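Local coordinates for protein ferredoxin component of carbazole 1,9a-dioxygenase (Nocardioides aromaticivorans, PDB 3GCE) that binds a Rieske-type [2Fe-2S] cluster and probably passes electrons to the terminal oxygenase of the carbazole-degrading system, at residues T10-A15 with D29-E34; V14-Q19 with G104-V109; D18-G23 with V37-D42. One frame throughout, in Å; residues are numbered along the deposited sequence.

The three contacts lie in the part of this Rieske ferredoxin built from two three-stranded antiparallel sheets, away from its iron-sulfur cluster. Contacts 1 and 2 both draw on strand 12-16 and share Val14 and Ala15, with centres about 12 Å apart: contact 1 packs one sheet on the other, at the turn between strands 26-30 and 33-40, and contact 2 pairs strands 12-16 and 106-109 within one sheet. Contact 3, its centre about 10 Å from that of contact 2 and 17 Å from that of contact 1, fixes the loop leading from one sheet to the other. Along the chain contacts 1 and 3 alternate, while contact 2 brings a stretch near the N-terminus to the last strand.

Contact 1: residues T10-A15 with D29-E34; sequences TPVRVA and DVDGDE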
loop_
_atom_site.group_PDB
_atom_site.type_symbol
_atom_site.label_atom_id
_atom_site.label_comp_id
_atom_site.label_asym_id
_atom_site.label_seq_id
_atom_site.Cartn_x
_atom_site.Cartn_y
_atom_site.Cartn_z
ATOM N N THR A 10 -3.948 12.858 14.956
ATOM C CA THR A 10 -4.882 11.732 14.955
ATOM C C THR A 10 -4.553 10.965 13.706
ATOM O O THR A 10 -4.042 11.554 12.753
ATOM C CB THR A 10 -6.339 12.200 14.815
ATOM O OG1 THR A 10 -6.410 13.277 13.865
ATOM C CG2 THR A 10 -6.886 12.658 16.132
ATOM N N PRO A 11 -4.894 9.666 13.662
ATOM C CA PRO A 11 -4.647 8.941 12.423
ATOM C C PRO A 11 -5.748 9.240 11.391
ATOM O O PRO A 11 -6.602 10.100 11.637
ATOM C CB PRO A 11 -4.696 7.488 12.866
ATOM C CG PRO A 11 -5.653 7.475 13.979
ATOM C CD PRO A 11 -5.538 8.817 14.675
ATOM N N VAL A 12 -5.705 8.552 10.249
ATOM C CA VAL A 12 -6.735 8.679 9.230
ATOM C C VAL A 12 -7.476 7.335 9.092
ATOM O O VAL A 12 -6.840 6.305 8.846
ATOM C CB VAL A 12 -6.088 9.099 7.886
ATOM C CG1 VAL A 12 -7.099 9.140 6.759
ATOM C CG2 VAL A 12 -5.322 10.453 8.066
ATOM N N ARG A 13 -8.797 7.338 9.257
ATOM C CA ARG A 13 -9.581 6.112 9.092
ATOM C C ARG A 13 -9.878 6.037 7.608
ATOM O O ARG A 13 -10.491 6.961 7.058
ATOM C CB ARG A 13 -10.933 6.101 9.850
ATOM C CG ARG A 13 -11.614 4.695 9.674
ATOM C CD ARG A 13 -13.122 4.556 9.444
ATOM N NE ARG A 13 -13.508 4.803 8.078
ATOM C CZ ARG A 13 -14.466 4.181 7.376
ATOM N NH1 ARG A 13 -15.191 3.168 7.837
ATOM N NH2 ARG A 13 -14.654 4.583 6.157
ATOM N N VAL A 14 -9.453 4.957 6.963
ATOM C CA VAL A 14 -9.621 4.844 5.509
ATOM C C VAL A 14 -10.794 3.971 5.113
ATOM O O VAL A 14 -11.413 4.200 4.076
ATOM C CB VAL A 14 -8.327 4.350 4.816
ATOM C CG1 VAL A 14 -7.220 5.410 4.986
ATOM C CG2 VAL A 14 -7.882 2.996 5.367
ATOM N N ALA A 15 -11.084 2.965 5.930
ATOM C CA ALA A 15 -12.106 1.989 5.611
ATOM C C ALA A 15 -12.272 1.019 6.767
ATOM O O ALA A 15 -11.463 1.011 7.699
ATOM C CB ALA A 15 -11.716 1.219 4.328
ATOM N N ASP A 29 -6.495 8.971 0.322
ATOM C CA ASP A 29 -5.814 10.177 0.772
ATOM C C ASP A 29 -5.571 10.119 2.270
ATOM O O ASP A 29 -6.512 9.985 3.058
ATOM C CB ASP A 29 -6.598 11.446 0.443
ATOM C CG ASP A 29 -6.019 12.659 1.147
ATOM O OD1 ASP A 29 -4.873 13.011 0.833
ATOM O OD2 ASP A 29 -6.675 13.241 2.041
ATOM N N VAL A 30 -4.303 10.229 2.658
ATOM C CA VAL A 30 -3.934 10.232 4.038
ATOM C C VAL A 30 -3.223 11.562 4.267
ATOM O O VAL A 30 -2.015 11.668 4.069
ATOM C CB VAL A 30 -3.036 9.008 4.395
ATOM C CG1 VAL A 30 -2.578 9.064 5.851
ATOM C CG2 VAL A 30 -3.788 7.677 4.149
ATOM N N ASP A 31 -3.991 12.583 4.656
ATOM C CA ASP A 31 -3.407 13.888 4.990
ATOM C C ASP A 31 -2.635 14.498 3.829
ATOM O O ASP A 31 -1.528 14.994 4.020
ATOM C CB ASP A 31 -2.439 13.730 6.166
ATOM C CG ASP A 31 -2.933 14.395 7.419
ATOM O OD1 ASP A 31 -4.018 13.990 7.937
ATOM O OD2 ASP A 31 -2.214 15.321 7.891
ATOM N N GLY A 32 -3.198 14.438 2.631
ATOM C CA GLY A 32 -2.533 14.980 1.455
ATOM C C GLY A 32 -1.681 13.976 0.704
ATOM O O GLY A 32 -1.378 14.196 -0.474
ATOM N N ASP A 33 -1.281 12.885 1.372
ATOM C CA ASP A 33 -0.492 11.823 0.712
ATOM C C ASP A 33 -1.353 10.659 0.246
ATOM O O ASP A 33 -2.205 10.179 0.981
ATOM C CB ASP A 33 0.610 11.297 1.625
ATOM C CG ASP A 33 1.631 12.364 1.972
ATOM O OD1 ASP A 33 2.181 12.995 1.045
ATOM O OD2 ASP A 33 1.863 12.582 3.173
ATOM N N GLU A 34 -1.096 10.190 -0.973
ATOM C CA GLU A 34 -1.864 9.098 -1.524
ATOM C C GLU A 34 -1.212 7.792 -1.091
ATOM O O GLU A 34 0.008 7.574 -1.297
ATOM C CB GLU A 34 -1.910 9.186 -3.049
ATOM C CG GLU A 34 -3.038 8.412 -3.681
ATOM C CD GLU A 34 -3.059 8.584 -5.202
ATOM O OE1 GLU A 34 -2.964 9.737 -5.701
ATOM O OE2 GLU A 34 -3.162 7.564 -5.900
HETATM O O HOH W 1 -5.417 13.146 10.670
#
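Val30, whose side chain meets Val12 across this contact, is held in place by its own backbone: its N donates to Asp33 O at 2.7 Å, and its O accepts from Asp33 N at 3.0 Å. These two bonds close a type I' turn, with Asp31 and Gly32 at its corners and both at positive phi. A weak bond from Gly32 N to Asp29 OD1, 2.8 Å long but bent, adds a side-chain tie to the same turn.

No direct hydrogen bond joins the two segments, and the contact is mainly one of methyl groups. Val12 carries it with both branches. CG2 lies against Val30 CG1 at 3.8 Å, while CG1, anti to the backbone N (chi1 175°), is directed at the peptide of the facing strand and comes within 3.8 Å of Asp29 O. Val30 uses its other methyl two residues further on, where CG2 reaches Val14 CG1 at 4.2 Å, a looser touch that extends the apolar line inward.

At the outer end the contact turns polar. Asp31 OD1 passes beside Val12 CG2, and a water lies between this oxygen and Thr10 O, able to donate to OD1 at 3.2 Å and to Thr10 O at 3.0 Å. It links the loop before strand 12-16 to the turn.

Strand 106-109 lies beside strand 12-16, its Val109 touching both Val14 and Val30, and Phe28 of strand 26-30 continues the apolar layer over Val14 and Ala15. The tip of the hairpin formed by strands 26-30 and 33-40 is thus packed onto the neighbouring sheet.

Contact 2: residues V14-Q19 with G104-V109; sequences VATLDQ and GTEILV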
loop_
_atom_site.group_PDB
_atom_site.type_symbol
_atom_site.label_atom_id
_atom_site.label_comp_id
_atom_site.label_asym_id
_atom_site.label_seq_id
_atom_site.Cartn_x
_atom_site.Cartn_y
_atom_site.Cartn_z
ATOM N N VAL A 14 -9.453 4.957 6.963
ATOM C CA VAL A 14 -9.621 4.844 5.509
ATOM C C VAL A 14 -10.794 3.971 5.113
ATOM O O VAL A 14 -11.413 4.200 4.076
ATOM C CB VAL A 14 -8.327 4.350 4.816
ATOM C CG1 VAL A 14 -7.220 5.410 4.986
ATOM C CG2 VAL A 14 -7.882 2.996 5.367
ATOM N N ALA A 15 -11.084 2.965 5.930
ATOM C CA ALA A 15 -12.106 1.989 5.611
ATOM C C ALA A 15 -12.272 1.019 6.767
ATOM O O ALA A 15 -11.463 1.011 7.699
ATOM C CB ALA A 15 -11.716 1.219 4.328
ATOM N N THR A 16 -13.325 0.209 6.693
ATOM C CA THR A 16 -13.522 -0.939 7.559
ATOM C C THR A 16 -12.856 -2.152 6.893
ATOM O O THR A 16 -12.853 -2.265 5.656
ATOM C CB THR A 16 -15.044 -1.206 7.737
ATOM O OG1 THR A 16 -15.706 0.024 8.029
ATOM C CG2 THR A 16 -15.302 -2.124 8.850
ATOM N N LEU A 17 -12.283 -3.048 7.697
ATOM C CA LEU A 17 -11.512 -4.172 7.188
ATOM C C LEU A 17 -12.243 -4.962 6.102
ATOM O O LEU A 17 -11.651 -5.292 5.068
ATOM C CB LEU A 17 -11.083 -5.109 8.323
ATOM C CG LEU A 17 -10.124 -6.250 7.992
ATOM C CD1 LEU A 17 -8.741 -5.725 7.710
ATOM C CD2 LEU A 17 -10.083 -7.270 9.120
ATOM N N ASP A 18 -13.525 -5.254 6.312
ATOM C CA ASP A 18 -14.224 -6.094 5.335
ATOM C C ASP A 18 -14.802 -5.314 4.161
ATOM O O ASP A 18 -15.423 -5.900 3.267
ATOM C CB ASP A 18 -15.272 -6.977 5.998
ATOM C CG ASP A 18 -16.076 -6.240 7.027
ATOM O OD1 ASP A 18 -16.621 -5.157 6.692
ATOM O OD2 ASP A 18 -16.150 -6.753 8.172
ATOM N N GLN A 19 -14.574 -4.002 4.140
ATOM C CA GLN A 19 -14.833 -3.220 2.936
ATOM C C GLN A 19 -13.711 -3.442 1.932
ATOM O O GLN A 19 -13.857 -3.114 0.758
ATOM C CB GLN A 19 -14.958 -1.731 3.232
ATOM C CG GLN A 19 -16.206 -1.323 3.996
ATOM C CD GLN A 19 -16.216 0.169 4.323
ATOM O OE1 GLN A 19 -15.158 0.798 4.464
ATOM N NE2 GLN A 19 -17.421 0.745 4.440
ATOM N N GLY A 104 -11.151 -2.328 16.271
ATOM C CA GLY A 104 -12.590 -2.519 16.160
ATOM C C GLY A 104 -13.096 -2.497 14.721
ATOM O O GLY A 104 -14.090 -1.825 14.425
ATOM N N THR A 105 -12.429 -3.256 13.853
ATOM C CA THR A 105 -12.719 -3.325 12.398
ATOM C C THR A 105 -12.372 -2.079 11.563
ATOM O O THR A 105 -12.269 -2.170 10.326
ATOM C CB THR A 105 -14.185 -3.801 12.077
ATOM O OG1 THR A 105 -14.207 -4.437 10.787
ATOM C CG2 THR A 105 -15.152 -2.653 12.046
ATOM N N GLU A 106 -11.918 -1.019 12.176
ATOM C CA GLU A 106 -11.580 0.207 11.436
ATOM C C GLU A 106 -10.098 0.233 11.083
ATOM O O GLU A 106 -9.233 0.021 11.943
ATOM C CB GLU A 106 -11.932 1.466 12.236
ATOM C CG GLU A 106 -13.365 1.512 12.763
ATOM C CD GLU A 106 -14.420 1.421 11.678
ATOM O OE1 GLU A 106 -14.153 1.811 10.533
ATOM O OE2 GLU A 106 -15.534 0.957 11.987
ATOM N N ILE A 107 -9.809 0.522 9.822
ATOM C CA ILE A 107 -8.429 0.580 9.381
ATOM C C ILE A 107 -7.900 2.000 9.566
ATOM O O ILE A 107 -8.374 2.953 8.920
ATOM C CB ILE A 107 -8.244 0.111 7.907
ATOM C CG1 ILE A 107 -8.746 -1.326 7.716
ATOM C CG2 ILE A 107 -6.765 0.216 7.509
ATOM C CD1 ILE A 107 -8.808 -1.723 6.195
ATOM N N LEU A 108 -6.914 2.138 10.441
ATOM C CA LEU A 108 -6.363 3.461 10.770
ATOM C C LEU A 108 -4.919 3.562 10.289
ATOM O O LEU A 108 -4.110 2.679 10.590
ATOM C CB LEU A 108 -6.409 3.658 12.277
ATOM C CG LEU A 108 -7.765 3.486 12.994
ATOM C CD1 LEU A 108 -7.582 3.654 14.513
ATOM C CD2 LEU A 108 -8.777 4.503 12.449
ATOM N N VAL A 109 -4.603 4.645 9.583
ATOM C CA VAL A 109 -3.268 4.883 9.018
ATOM C C VAL A 109 -2.645 6.134 9.657
ATOM O O VAL A 109 -3.259 7.201 9.676
ATOM C CB VAL A 109 -3.350 5.063 7.465
ATOM C CG1 VAL A 109 -1.939 5.230 6.832
ATOM C CG2 VAL A 109 -4.096 3.849 6.829
HETATM O O HOH W 2 -17.833 1.082 10.475
#
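Backbone hydrogen bonds join residues Val14 to Leu17 with Thr105 to Ile107. Val14 N donates to Ile107 O at 3.0 Å, and Ile107 N donates to Ala15 O at 2.7 Å. Two residues of one strand therefore face a single residue of the other, as in a classic beta bulge, and the psi of Val14 (-32°) suits its first position. Beyond it Thr16 and Glu106 form a non-hydrogen-bonded antiparallel pair, and Leu17 N then bonds to Thr105 O at 2.8 Å. There the chain bends into a short 3-10 turn, closed by Gln19, whose amide OE1 accepts from Thr16 N, a donor standing well above its carbonyl plane.

Apolar contacts centre on Ile107. Its CG2 touches Val14 CG2 at 3.7 Å, while the CG1 arm, anti to the carbonyl carbon (chi1 -58°), carries CD1 to Leu17 CA at 3.8 Å. Val109 CG2 adds a touch on Val14 CG1, the two side chains crossing at about a right angle. Cutting Ile107 back to an alanine is likely to open a gap between Val14 and Leu17, where CG2 and CD1 had been, and to cost Leu20 one of its neighbours.

The polar rim lies beside Thr16. A water donates to Glu106 OE2 at 2.8 Å and has a weak, long bond to Thr16 OG1. On the Thr105 side the methyl CG2 of Thr16 lies next to the side chain of Thr105, though the modelled closeness of their methyls is doubtful.

The strands run antiparallel at 157°, with 106-109 in the middle of the sheet between 12-16 and 100-103. From it Ile107 reaches Val100 of the next strand, as well as Val44 of strand 43-48 in the second sheet.

Contact 3: residues D18-G23 with V37-D42; sequences DQLKPG and VVRDGD
Arg39 and Leu20 carry this contact, and the shape of the arginine decides it. Its CG stands anti to the carbonyl carbon (chi1 -83°), and the chain then bends at chi3 (68°), so that the aliphatic part runs over Leu20 before the guanidinium turns along the loop. Leu20 CB packs on Arg39 CD at 3.6 Å. The leucine's CD2 goes deeper, meeting Val37 CG1 at 3.7 Å where the two side chains cross at about a right angle.

The guanidinium has partners in several directions. NH1 donates to Leu20 O at 3.1 Å, the oxygen lying 27° out of the guanidinium plane, and makes a weak hydrogen bond to Leu17 O. Pro22 CG sits over the centre of one face, 3.9 Å from CZ. At the other end NH2 has a weak bond to Gly41 O and a long salt bridge to Asp42 OD1.

The backbone of Arg39 is also used: Gly23 N donates to its O at 2.7 Å, while a water bridges its N to Lys21 O.

The loop thus lies along the edge of strand 33-40 just before strand 26-30 takes up pairing with it, Val37 bonding to Thr26. In this way the connection between strands 12-16 and 26-30 is fastened to strand 33-40, in the part of the Rieske domain made of the two three-stranded sheets, away from the cluster-binding part.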
loop_
_atom_site.group_PDB
_atom_site.type_symbol
_atom_site.label_atom_id
_atom_site.label_comp_id
_atom_site.label_asym_id
_atom_site.label_seq_id
_atom_site.Cartn_x
_atom_site.Cartn_y
_atom_site.Cartn_z
ATOM N N ASP A 18 -13.525 -5.254 6.312
ATOM C CA ASP A 18 -14.224 -6.094 5.335
ATOM C C ASP A 18 -14.802 -5.314 4.161
ATOM O O ASP A 18 -15.423 -5.900 3.267
ATOM C CB ASP A 18 -15.272 -6.977 5.998
ATOM C CG ASP A 18 -16.076 -6.240 7.027
ATOM O OD1 ASP A 18 -16.621 -5.157 6.692
ATOM O OD2 ASP A 18 -16.150 -6.753 8.172
ATOM N N GLN A 19 -14.574 -4.002 4.140
ATOM C CA GLN A 19 -14.833 -3.220 2.936
ATOM C C GLN A 19 -13.711 -3.442 1.932
ATOM O O GLN A 19 -13.857 -3.114 0.758
ATOM C CB GLN A 19 -14.958 -1.731 3.232
ATOM C CG GLN A 19 -16.206 -1.323 3.996
ATOM C CD GLN A 19 -16.216 0.169 4.323
ATOM O OE1 GLN A 19 -15.158 0.798 4.464
ATOM N NE2 GLN A 19 -17.421 0.745 4.440
ATOM N N LEU A 20 -12.594 -3.998 2.405
ATOM C CA LEU A 20 -11.464 -4.321 1.534
ATOM C C LEU A 20 -11.458 -5.793 1.169
ATOM O O LEU A 20 -11.368 -6.670 2.050
ATOM C CB LEU A 20 -10.135 -3.953 2.212
ATOM C CG LEU A 20 -9.501 -2.585 1.972
ATOM C CD1 LEU A 20 -10.442 -1.437 2.298
ATOM C CD2 LEU A 20 -8.211 -2.482 2.777
ATOM N N LYS A 21 -11.539 -6.069 -0.129
ATOM C CA LYS A 21 -11.365 -7.426 -0.616
ATOM C C LYS A 21 -9.917 -7.866 -0.375
ATOM O O LYS A 21 -8.982 -7.149 -0.728
ATOM C CB LYS A 21 -11.733 -7.524 -2.105
ATOM C CG LYS A 21 -13.172 -7.080 -2.409
ATOM C CD LYS A 21 -13.448 -6.940 -3.923
ATOM C CE LYS A 21 -12.935 -5.610 -4.485
ATOM N NZ LYS A 21 -13.254 -5.447 -5.935
ATOM N N PRO A 22 -9.718 -9.045 0.243
ATOM C CA PRO A 22 -8.341 -9.431 0.455
ATOM C C PRO A 22 -7.611 -9.497 -0.882
ATOM O O PRO A 22 -8.191 -9.923 -1.891
ATOM C CB PRO A 22 -8.462 -10.809 1.107
ATOM C CG PRO A 22 -9.792 -10.753 1.806
ATOM C CD PRO A 22 -10.652 -10.054 0.786
ATOM N N GLY A 23 -6.370 -9.022 -0.889
ATOM C CA GLY A 23 -5.529 -9.080 -2.067
ATOM C C GLY A 23 -5.834 -8.064 -3.147
ATOM O O GLY A 23 -5.152 -8.059 -4.160
ATOM N N VAL A 37 -3.362 0.807 0.133
ATOM C CA VAL A 37 -3.687 -0.071 1.243
ATOM C C VAL A 37 -4.118 -1.411 0.659
ATOM O O VAL A 37 -4.856 -1.437 -0.326
ATOM C CB VAL A 37 -4.767 0.598 2.158
ATOM C CG1 VAL A 37 -5.258 -0.337 3.246
ATOM C CG2 VAL A 37 -4.165 1.835 2.798
ATOM N N VAL A 38 -3.613 -2.512 1.237
ATOM C CA VAL A 38 -3.972 -3.839 0.796
ATOM C C VAL A 38 -4.057 -4.816 1.973
ATOM O O VAL A 38 -3.222 -4.795 2.879
ATOM C CB VAL A 38 -2.987 -4.338 -0.319
ATOM C CG1 VAL A 38 -1.585 -4.605 0.236
ATOM C CG2 VAL A 38 -3.552 -5.571 -1.051
ATOM N N ARG A 39 -5.102 -5.639 1.962
ATOM C CA ARG A 39 -5.304 -6.702 2.947
ATOM C C ARG A 39 -4.686 -7.997 2.425
ATOM O O ARG A 39 -4.817 -8.330 1.239
ATOM C CB ARG A 39 -6.790 -6.983 3.140
ATOM C CG ARG A 39 -7.560 -6.101 4.093
ATOM C CD ARG A 39 -9.011 -6.654 4.258
ATOM N NE ARG A 39 -9.076 -7.943 4.964
ATOM C CZ ARG A 39 -10.181 -8.679 5.135
ATOM N NH1 ARG A 39 -11.352 -8.301 4.632
ATOM N NH2 ARG A 39 -10.116 -9.811 5.815
ATOM N N ASP A 40 -4.008 -8.710 3.308
ATOM C CA ASP A 40 -3.632 -10.091 3.078
ATOM C C ASP A 40 -4.031 -10.861 4.343
ATOM O O ASP A 40 -3.604 -10.507 5.449
ATOM C CB ASP A 40 -2.122 -10.198 2.839
ATOM C CG ASP A 40 -1.675 -11.636 2.531
ATOM O OD1 ASP A 40 -2.111 -12.194 1.500
ATOM O OD2 ASP A 40 -0.896 -12.197 3.333
ATOM N N GLY A 41 -4.866 -11.894 4.203
ATOM C CA GLY A 41 -5.390 -12.581 5.389
ATOM C C GLY A 41 -6.101 -11.542 6.227
ATOM O O GLY A 41 -6.941 -10.812 5.710
ATOM N N ASP A 42 -5.742 -11.440 7.502
ATOM C CA ASP A 42 -6.271 -10.373 8.342
ATOM C C ASP A 42 -5.282 -9.219 8.522
ATOM O O ASP A 42 -5.549 -8.271 9.282
ATOM C CB ASP A 42 -6.678 -10.922 9.709
ATOM C CG ASP A 42 -7.918 -11.792 9.629
ATOM O OD1 ASP A 42 -8.944 -11.318 9.081
ATOM O OD2 ASP A 42 -7.846 -12.947 10.102
HETATM O O HOH W 3 -7.253 -5.333 0.059
#